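Putative Xylose isomerase (Rhodospirillum rubrum, PDB 3QXB) is probably an isomerase of the xylose isomerase-like TIM-barrel family, with two neighbouring metal sites, each modelled with iron or manganese. Local coordinates at residues A[210-214]-A[215-219]; A[262-266]-A[267-271]; A[297-300]-A[301-305]; A[26-30]-A[31-35]. One frame throughout, in Å; residues are numbered along the deposited sequence.

Contact 1 (A[210-214]-A[215-219]). With FE (Fe (III) ion), chain E; MN (manganese (II) ion), chain G.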
# COMPACT_ATOMS: atom_id res chain seq x y z
N LEU A 210 -13.43 16.68 9.09
CA LEU A 210 -12.39 15.80 9.57
C LEU A 210 -12.97 14.40 9.79
O LEU A 210 -14.11 14.25 10.23
CB LEU A 210 -11.79 16.32 10.88
CG LEU A 210 -11.08 17.68 10.81
CD1 LEU A 210 -10.80 18.22 12.22
CD2 LEU A 210 -9.78 17.54 10.00
N LEU A 211 -12.18 13.40 9.42
CA LEU A 211 -12.37 12.05 9.90
C LEU A 211 -11.16 11.76 10.79
O LEU A 211 -10.04 11.91 10.36
CB LEU A 211 -12.53 11.06 8.74
CG LEU A 211 -12.64 9.58 9.12
CD1 LEU A 211 -13.45 8.79 8.05
CD2 LEU A 211 -11.22 8.97 9.34
N VAL A 212 -11.38 11.44 12.07
CA VAL A 212 -10.25 11.31 12.99
C VAL A 212 -10.07 9.84 13.35
O VAL A 212 -11.01 9.16 13.69
CB VAL A 212 -10.43 12.17 14.23
CG1 VAL A 212 -9.39 11.84 15.32
CG2 VAL A 212 -10.40 13.66 13.82
N ASP A 213 -8.84 9.36 13.20
CA ASP A 213 -8.54 7.97 13.45
C ASP A 213 -7.94 7.89 14.85
O ASP A 213 -6.96 8.57 15.15
CB ASP A 213 -7.54 7.49 12.41
CG ASP A 213 -7.25 6.02 12.53
OD1 ASP A 213 -7.22 5.52 13.68
OD2 ASP A 213 -7.07 5.38 11.47
N TRP A 214 -8.56 7.10 15.71
CA TRP A 214 -8.18 7.06 17.13
C TRP A 214 -6.68 6.68 17.28
O TRP A 214 -6.00 7.18 18.17
CB TRP A 214 -9.06 6.07 17.90
CG TRP A 214 -10.36 6.63 18.36
CD1 TRP A 214 -11.40 7.02 17.59
CD2 TRP A 214 -10.75 6.85 19.72
NE1 TRP A 214 -12.43 7.47 18.38
CE2 TRP A 214 -12.06 7.38 19.70
CE3 TRP A 214 -10.14 6.62 20.97
CZ2 TRP A 214 -12.76 7.72 20.86
CZ3 TRP A 214 -10.85 6.97 22.15
CH2 TRP A 214 -12.14 7.50 22.07
N GLY A 215 -6.17 5.86 16.39
CA GLY A 215 -4.76 5.45 16.45
C GLY A 215 -3.80 6.56 16.07
O GLY A 215 -2.64 6.56 16.49
N HIS A 216 -4.26 7.50 15.25
CA HIS A 216 -3.46 8.63 14.85
C HIS A 216 -3.42 9.69 15.97
O HIS A 216 -2.37 10.21 16.27
CB HIS A 216 -4.04 9.25 13.61
CG HIS A 216 -4.02 8.35 12.42
ND1 HIS A 216 -4.40 8.80 11.17
CD2 HIS A 216 -3.63 7.06 12.26
CE1 HIS A 216 -4.27 7.80 10.30
NE2 HIS A 216 -3.79 6.74 10.93
N ALA A 217 -4.57 9.98 16.56
CA ALA A 217 -4.63 10.94 17.67
C ALA A 217 -3.86 10.43 18.89
O ALA A 217 -3.27 11.22 19.64
CB ALA A 217 -6.09 11.22 18.05
N LEU A 218 -3.88 9.13 19.10
CA LEU A 218 -3.30 8.54 20.33
C LEU A 218 -1.84 8.13 20.18
O LEU A 218 -1.27 7.50 21.06
CB LEU A 218 -4.15 7.34 20.82
CG LEU A 218 -5.59 7.70 21.24
CD1 LEU A 218 -6.34 6.48 21.81
CD2 LEU A 218 -5.61 8.80 22.24
N PHE A 219 -1.23 8.49 19.06
CA PHE A 219 0.18 8.21 18.83
C PHE A 219 1.08 9.05 19.78
O PHE A 219 1.34 10.24 19.52
CB PHE A 219 0.50 8.50 17.37
CG PHE A 219 1.91 8.16 16.98
CD1 PHE A 219 2.33 6.85 16.91
CD2 PHE A 219 2.80 9.15 16.65
CE1 PHE A 219 3.61 6.55 16.57
CE2 PHE A 219 4.07 8.83 16.28
CZ PHE A 219 4.48 7.55 16.27
FE FE E . -7.45 5.64 9.32
MN MN G . -3.53 4.71 10.21
O HOH W 1 -5.29 5.04 8.74
O HOH W 2 -7.50 5.66 7.04
O HOH W 3 -2.40 3.78 8.27
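The imidazole of H216 carries D213 on one face: D213 CB sits 3.6 Å above the ring plane of H216, over its centre, a CH-pi contact. The D213 carboxylate stacks over the same ring, the two planes only 15° apart. At the edge of the W214 indole, near its plane, L218 CD1 lies 3.9 Å from W214 CE3, the two side chains running side by side. With CG anti to the backbone N (chi1 -176°), D213 divides its carboxylate between two tasks. OD2 of D213 binds the iron at 2.2 Å, while D213 OD1 accepts from G215 N at 2.9 Å on its anti side, an N-cap bond, and from Q246. H216 NE2 binds the manganese at 2.2 Å, and ND1 is hydrogen-bonded to P179 O, which should fix the ring's rotation. Each site is also modelled with the other metal. Water 1 lies 2.3 Å from both ions, bridging them; with water 2, E178, H244 and E286 complete the iron's shell, and with water 3, D253 and H255 the manganese's. In the backbone, D213 O takes both H216 N and A217 N, the latter at 3.1 Å and nearly straight (166°). The buried turn thus joins strand 208-213 to helix 214-217, with W214 packed against I245 of strand 240-245 and L269 of helix 266-275, and A217 against helix 229-236.

Contact 2 (A[262-266]-A[267-271])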
# COMPACT_ATOMS: atom_id res chain seq x y z
N GLY A 262 -4.59 -3.41 24.30
CA GLY A 262 -4.18 -2.05 23.97
C GLY A 262 -5.04 -1.04 24.71
O GLY A 262 -5.87 -1.42 25.55
N VAL A 263 -4.85 0.23 24.39
CA VAL A 263 -5.39 1.34 25.20
C VAL A 263 -6.75 1.80 24.72
O VAL A 263 -7.42 2.57 25.40
CB VAL A 263 -4.44 2.57 25.22
CG1 VAL A 263 -3.13 2.21 25.93
CG2 VAL A 263 -4.16 3.08 23.79
N VAL A 264 -7.17 1.32 23.54
CA VAL A 264 -8.46 1.69 22.97
C VAL A 264 -9.41 0.52 23.16
O VAL A 264 -9.65 -0.29 22.26
CB VAL A 264 -8.35 2.08 21.47
CG1 VAL A 264 -9.72 2.47 20.91
CG2 VAL A 264 -7.37 3.23 21.34
N THR A 265 -9.93 0.44 24.36
CA THR A 265 -10.87 -0.59 24.74
C THR A 265 -12.26 -0.24 24.21
O THR A 265 -12.58 0.93 24.05
CB THR A 265 -10.92 -0.76 26.29
OG1 THR A 265 -11.56 0.37 26.87
CG2 THR A 265 -9.50 -0.89 26.88
N PRO A 266 -13.08 -1.24 23.89
CA PRO A 266 -14.46 -0.99 23.49
C PRO A 266 -15.22 -0.07 24.42
O PRO A 266 -15.95 0.81 23.95
CB PRO A 266 -15.10 -2.37 23.51
CG PRO A 266 -13.95 -3.27 23.13
CD PRO A 266 -12.72 -2.67 23.75
N GLN A 267 -15.06 -0.25 25.73
CA GLN A 267 -15.75 0.60 26.70
C GLN A 267 -15.30 2.06 26.70
O GLN A 267 -16.10 2.95 26.99
CB GLN A 267 -15.61 0.06 28.14
CG GLN A 267 -16.56 0.76 29.12
CD GLN A 267 -18.02 0.61 28.74
OE1 GLN A 267 -18.45 -0.47 28.33
NE2 GLN A 267 -18.80 1.68 28.88
N ARG A 268 -14.01 2.30 26.43
CA ARG A 268 -13.48 3.65 26.34
C ARG A 268 -14.13 4.39 25.13
O ARG A 268 -14.56 5.53 25.24
CB ARG A 268 -11.95 3.62 26.24
CG ARG A 268 -11.30 4.95 25.90
CD ARG A 268 -9.84 4.80 25.49
NE ARG A 268 -9.19 6.10 25.40
CZ ARG A 268 -7.88 6.34 25.36
NH1 ARG A 268 -6.99 5.36 25.43
NH2 ARG A 268 -7.46 7.59 25.26
N LEU A 269 -14.20 3.70 24.00
CA LEU A 269 -14.94 4.20 22.84
C LEU A 269 -16.40 4.51 23.17
O LEU A 269 -16.87 5.58 22.84
CB LEU A 269 -14.85 3.22 21.65
CG LEU A 269 -13.49 2.91 20.99
CD1 LEU A 269 -13.70 1.82 19.92
CD2 LEU A 269 -12.86 4.17 20.33
N GLN A 270 -17.11 3.61 23.85
CA GLN A 270 -18.51 3.88 24.21
C GLN A 270 -18.66 5.05 25.20
O GLN A 270 -19.59 5.84 25.09
CB GLN A 270 -19.15 2.61 24.77
CG GLN A 270 -20.61 2.78 25.14
CD GLN A 270 -21.47 3.02 23.93
OE1 GLN A 270 -21.50 2.22 23.00
NE2 GLN A 270 -22.18 4.14 23.93
N ASP A 271 -17.73 5.17 26.14
CA ASP A 271 -17.72 6.29 27.08
C ASP A 271 -17.47 7.65 26.38
O ASP A 271 -18.03 8.66 26.78
CB ASP A 271 -16.67 6.09 28.19
CG ASP A 271 -17.02 4.96 29.15
OD1 ASP A 271 -18.22 4.58 29.26
OD2 ASP A 271 -16.08 4.47 29.80
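V264 and L269 make the tight, buried side of this helix start, V264 CG1 meeting L269 CD2 at 3.6 Å where the two side chains cross. The more open side is polar. There V263 is exposed, and the guanidinium of R268 turns an edge to the V263 carbonyl, R268 NH1 giving V263 O a 2.8 Å bond. V263 O lies within the guanidinium plane, but the donor stands well above the carbonyl plane, 56° out of it. An extended chain, with CG anti to the backbone N (chi1 170°), carries the guanidinium back along the incoming loop, and L218 and W214 pack on it. An alanine in place of R268 would lose this bond, and V263 O, with the loop before the helix, would probably be left less firmly held. T265 OG1, set between the backbone N and the carbonyl carbon (chi1 71°), accepts from R268 N at 3.1 Å. In the backbone, T265 O takes L269 N at 3.2 Å and P266 O takes Q270 N at 3.0 Å. A threonine N-cap followed by proline in the first turn is a classic helix start; here it opens helix 266-275, which follows strand 240-245 of the TIM barrel.

Contact 3 (A[297-300]-A[301-305])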
# COMPACT_ATOMS: atom_id res chain seq x y z
N ASP A 297 -8.64 -17.05 9.16
CA ASP A 297 -8.18 -16.47 10.44
C ASP A 297 -8.56 -14.98 10.57
O ASP A 297 -8.93 -14.54 11.65
CB ASP A 297 -6.66 -16.64 10.64
CG ASP A 297 -6.26 -18.11 10.83
OD1 ASP A 297 -7.06 -18.95 11.33
OD2 ASP A 297 -5.12 -18.42 10.45
N VAL A 298 -8.48 -14.24 9.46
CA VAL A 298 -8.87 -12.85 9.38
C VAL A 298 -10.37 -12.75 9.67
O VAL A 298 -10.80 -12.02 10.55
CB VAL A 298 -8.53 -12.26 7.96
CG1 VAL A 298 -9.21 -10.91 7.75
CG2 VAL A 298 -6.98 -12.16 7.76
N LEU A 299 -11.15 -13.55 8.97
CA LEU A 299 -12.61 -13.56 9.15
C LEU A 299 -12.99 -13.87 10.59
O LEU A 299 -13.78 -13.13 11.19
CB LEU A 299 -13.30 -14.56 8.20
CG LEU A 299 -14.84 -14.51 8.26
CD1 LEU A 299 -15.33 -13.10 8.03
CD2 LEU A 299 -15.46 -15.49 7.24
N ALA A 300 -12.40 -14.93 11.16
CA ALA A 300 -12.71 -15.28 12.56
C ALA A 300 -12.39 -14.14 13.51
O ALA A 300 -13.12 -13.88 14.43
CB ALA A 300 -11.97 -16.59 13.01
N ASP A 301 -11.26 -13.50 13.29
CA ASP A 301 -10.82 -12.42 14.18
C ASP A 301 -11.68 -11.18 14.07
O ASP A 301 -12.03 -10.56 15.11
CB ASP A 301 -9.37 -12.06 13.87
CG ASP A 301 -8.82 -11.08 14.85
OD1 ASP A 301 -8.47 -11.52 15.96
OD2 ASP A 301 -8.78 -9.89 14.53
N MSE A 302 -12.05 -10.82 12.84
CA MSE A 302 -12.96 -9.70 12.59
C MSE A 302 -14.31 -9.87 13.27
O MSE A 302 -14.83 -8.93 13.83
CB MSE A 302 -13.22 -9.50 11.10
CG MSE A 302 -12.21 -8.64 10.40
SE MSE A 302 -12.01 -6.85 10.99
CE MSE A 302 -13.81 -6.21 10.80
N ILE A 303 -14.88 -11.08 13.18
CA ILE A 303 -16.15 -11.41 13.87
C ILE A 303 -16.00 -11.26 15.38
O ILE A 303 -16.88 -10.64 16.03
CB ILE A 303 -16.61 -12.84 13.54
CG1 ILE A 303 -16.96 -12.98 12.07
CG2 ILE A 303 -17.85 -13.27 14.36
CD1 ILE A 303 -17.09 -14.42 11.62
N ALA A 304 -14.92 -11.79 15.94
CA ALA A 304 -14.72 -11.71 17.39
C ALA A 304 -14.49 -10.24 17.75
O ALA A 304 -14.92 -9.79 18.79
CB ALA A 304 -13.58 -12.59 17.87
N SER A 305 -13.83 -9.49 16.87
CA SER A 305 -13.58 -8.07 17.12
C SER A 305 -14.87 -7.22 17.13
O SER A 305 -15.11 -6.42 18.08
CB SER A 305 -12.55 -7.56 16.09
OG SER A 305 -12.36 -6.17 16.24
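From D297 to A304 the backbone is regular alpha-helix, each carbonyl meeting the amide four residues on: V298 O takes M302 N at 2.9 Å and L299 O takes I303 N at 3.1 Å, while D297 O and A300 O hold D301 N and A304 N in the same way. Side chains meet mainly between L299 and I303, one turn apart. The delta carbon of I303 reaches back to the branch point of L299, with I303 CD1 4.0 Å from L299 CG, and the two side chains cross at a slant. I303 CG1 points back along the helix, being anti to its own carbonyl carbon (chi1 -65°), and this brings it within 3.3 Å of L299 O. D301 rests its CB 3.4 Å from D297 O, but its carboxylate leaves the helix: OD2 bonds to Y289 and S257, OD1 to T259, so three hydroxyls hold the charged group. D297, more exposed, forms a salt bridge with R294. On the buried side M302, a selenomethionine, sets its CB 3.5 Å from V298 O before its chain bends at two torsions and leads off to pack on Y289, while V298 faces R32 and L299 faces R38 and L42 of helix 36-46. The arrangement is that of the closing helix of an eight-stranded TIM barrel: helix 295-310 follows the last strand, 283-285, and packs beside helix 36-46, which follows the first.

Contact 4 (A[26-30]-A[31-35])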
# COMPACT_ATOMS: atom_id res chain seq x y z
N LEU A 26 -13.85 -1.34 4.65
CA LEU A 26 -13.63 -2.60 3.93
C LEU A 26 -12.17 -2.97 3.74
O LEU A 26 -11.87 -4.02 3.13
CB LEU A 26 -14.37 -2.55 2.58
CG LEU A 26 -15.89 -2.45 2.74
CD1 LEU A 26 -16.57 -2.41 1.39
CD2 LEU A 26 -16.43 -3.60 3.57
N CYS A 27 -11.24 -2.18 4.29
CA CYS A 27 -9.79 -2.52 4.24
C CYS A 27 -9.48 -3.96 4.70
O CYS A 27 -8.55 -4.59 4.20
CB CYS A 27 -8.96 -1.56 5.08
SG CYS A 27 -9.46 -1.51 6.79
N PHE A 28 -10.26 -4.50 5.63
CA PHE A 28 -10.00 -5.84 6.14
C PHE A 28 -10.20 -6.90 5.08
O PHE A 28 -9.68 -8.01 5.23
CB PHE A 28 -10.95 -6.15 7.33
CG PHE A 28 -12.34 -6.55 6.88
CD1 PHE A 28 -13.32 -5.58 6.67
CD2 PHE A 28 -12.65 -7.87 6.65
CE1 PHE A 28 -14.59 -5.95 6.24
CE2 PHE A 28 -13.92 -8.24 6.22
CZ PHE A 28 -14.88 -7.28 5.99
N ALA A 29 -10.94 -6.58 4.00
CA ALA A 29 -11.33 -7.51 2.93
C ALA A 29 -10.47 -7.44 1.68
O ALA A 29 -10.64 -8.24 0.74
CB ALA A 29 -12.80 -7.30 2.53
N VAL A 30 -9.56 -6.48 1.66
CA VAL A 30 -8.70 -6.23 0.48
C VAL A 30 -8.01 -7.50 0.01
O VAL A 30 -7.53 -8.28 0.85
CB VAL A 30 -7.69 -5.11 0.77
CG1 VAL A 30 -6.55 -5.07 -0.29
CG2 VAL A 30 -8.43 -3.77 0.92
N LYS A 31 -8.10 -7.73 -1.31
CA LYS A 31 -7.57 -8.91 -2.01
C LYS A 31 -8.32 -10.22 -1.76
O LYS A 31 -8.07 -11.21 -2.48
CB LYS A 31 -6.08 -9.16 -1.74
CG LYS A 31 -5.15 -7.96 -1.91
CD LYS A 31 -3.67 -8.36 -1.95
CE LYS A 31 -3.31 -8.91 -3.31
NZ LYS A 31 -1.82 -9.01 -3.56
N ARG A 32 -9.20 -10.26 -0.77
CA ARG A 32 -9.79 -11.55 -0.33
C ARG A 32 -11.26 -11.74 -0.79
O ARG A 32 -11.51 -12.44 -1.80
CB ARG A 32 -9.65 -11.72 1.19
CG ARG A 32 -8.21 -11.51 1.75
CD ARG A 32 -8.24 -11.46 3.25
NE ARG A 32 -6.98 -10.99 3.84
CZ ARG A 32 -6.00 -11.78 4.29
NH1 ARG A 32 -6.12 -13.10 4.24
NH2 ARG A 32 -4.92 -11.24 4.83
N TRP A 33 -12.23 -11.18 -0.06
CA TRP A 33 -13.65 -11.44 -0.35
C TRP A 33 -14.11 -10.38 -1.34
O TRP A 33 -14.66 -9.35 -0.96
CB TRP A 33 -14.53 -11.49 0.93
CG TRP A 33 -14.04 -12.50 1.90
CD1 TRP A 33 -14.31 -13.83 1.88
CD2 TRP A 33 -13.18 -12.28 3.01
NE1 TRP A 33 -13.66 -14.46 2.90
CE2 TRP A 33 -12.96 -13.54 3.62
CE3 TRP A 33 -12.56 -11.14 3.55
CZ2 TRP A 33 -12.14 -13.70 4.73
CZ3 TRP A 33 -11.75 -11.31 4.70
CH2 TRP A 33 -11.55 -12.58 5.27
N LEU A 34 -13.83 -10.64 -2.61
CA LEU A 34 -13.99 -9.65 -3.66
C LEU A 34 -15.33 -9.73 -4.39
O LEU A 34 -15.71 -8.77 -5.01
CB LEU A 34 -12.84 -9.76 -4.68
CG LEU A 34 -11.42 -9.38 -4.25
CD1 LEU A 34 -10.54 -9.45 -5.50
CD2 LEU A 34 -11.35 -8.02 -3.65
N GLU A 35 -16.03 -10.85 -4.31
CA GLU A 35 -17.31 -10.99 -5.00
C GLU A 35 -18.34 -10.11 -4.33
O GLU A 35 -18.56 -10.25 -3.13
CB GLU A 35 -17.76 -12.44 -5.00
CG GLU A 35 -18.67 -12.78 -6.14
CD GLU A 35 -20.13 -12.57 -5.88
OE1 GLU A 35 -20.53 -11.97 -4.86
OE2 GLU A 35 -20.90 -13.01 -6.75
O HOH W 4 -7.22 -8.21 3.64
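The loop that leaves the first barrel strand, 22-25, makes a short 3-10 turn and then a type II beta turn, which A29 O closes by accepting R32 N at 2.9 Å. K31 takes the positive phi (71°) that such a turn needs at its third position. W33, the centre of an inverse gamma turn, folds its indole back against F28 and A29. Its CE3 meets A29 CB at 4.0 Å, the methyl lying in plane at the ring's edge, and W33 CZ3 meets F28 CE2 at 4.1 Å. A29 CB also sits 3.9 Å above the F28 ring, over its centre. Water 4 ties the polar side together: R32 NE donates to it at 2.8 Å in the guanidinium plane, and the water lies 2.9 Å from F28 O and 2.8 Å from V30 O and can donate to either. Beyond it, R32 NH1 makes a salt bridge with D295 and a bond to A293 O. A leucine in place of R32 would probably leave water 4 without its donor and D295 without its charged mate. K31 NZ bonds to Y96 O and makes a salt bridge with E185, both of the second subunit. The two neighbouring cations thus serve different ends: the R32 side chain ties the loop to its own chain, that of K31 to the second subunit.

In the fold
Along the chain the four contacts follow in series, 4, 1, 2 and 3, none enclosing or crossing another, and each is a local closure. Contact 4 shapes the loop between strand 22-25 and helix 36-46, contact 1 the turn leaving strand 208-213, contact 2 the entry to helix 266-275, and contact 3 lies within helix 295-310. They meet in two pairs. Contacts 1 and 2 touch where W214 CE2 approaches L269 CD2 to 3.4 Å, bringing the metal-bearing turn against helix 266-275. Contacts 3 and 4 touch through V298 CG2 and R32 CZ, 3.6 Å apart, so the loop after the first strand meets the last helix, where strand 283-285 closes the barrel against strand 22-25.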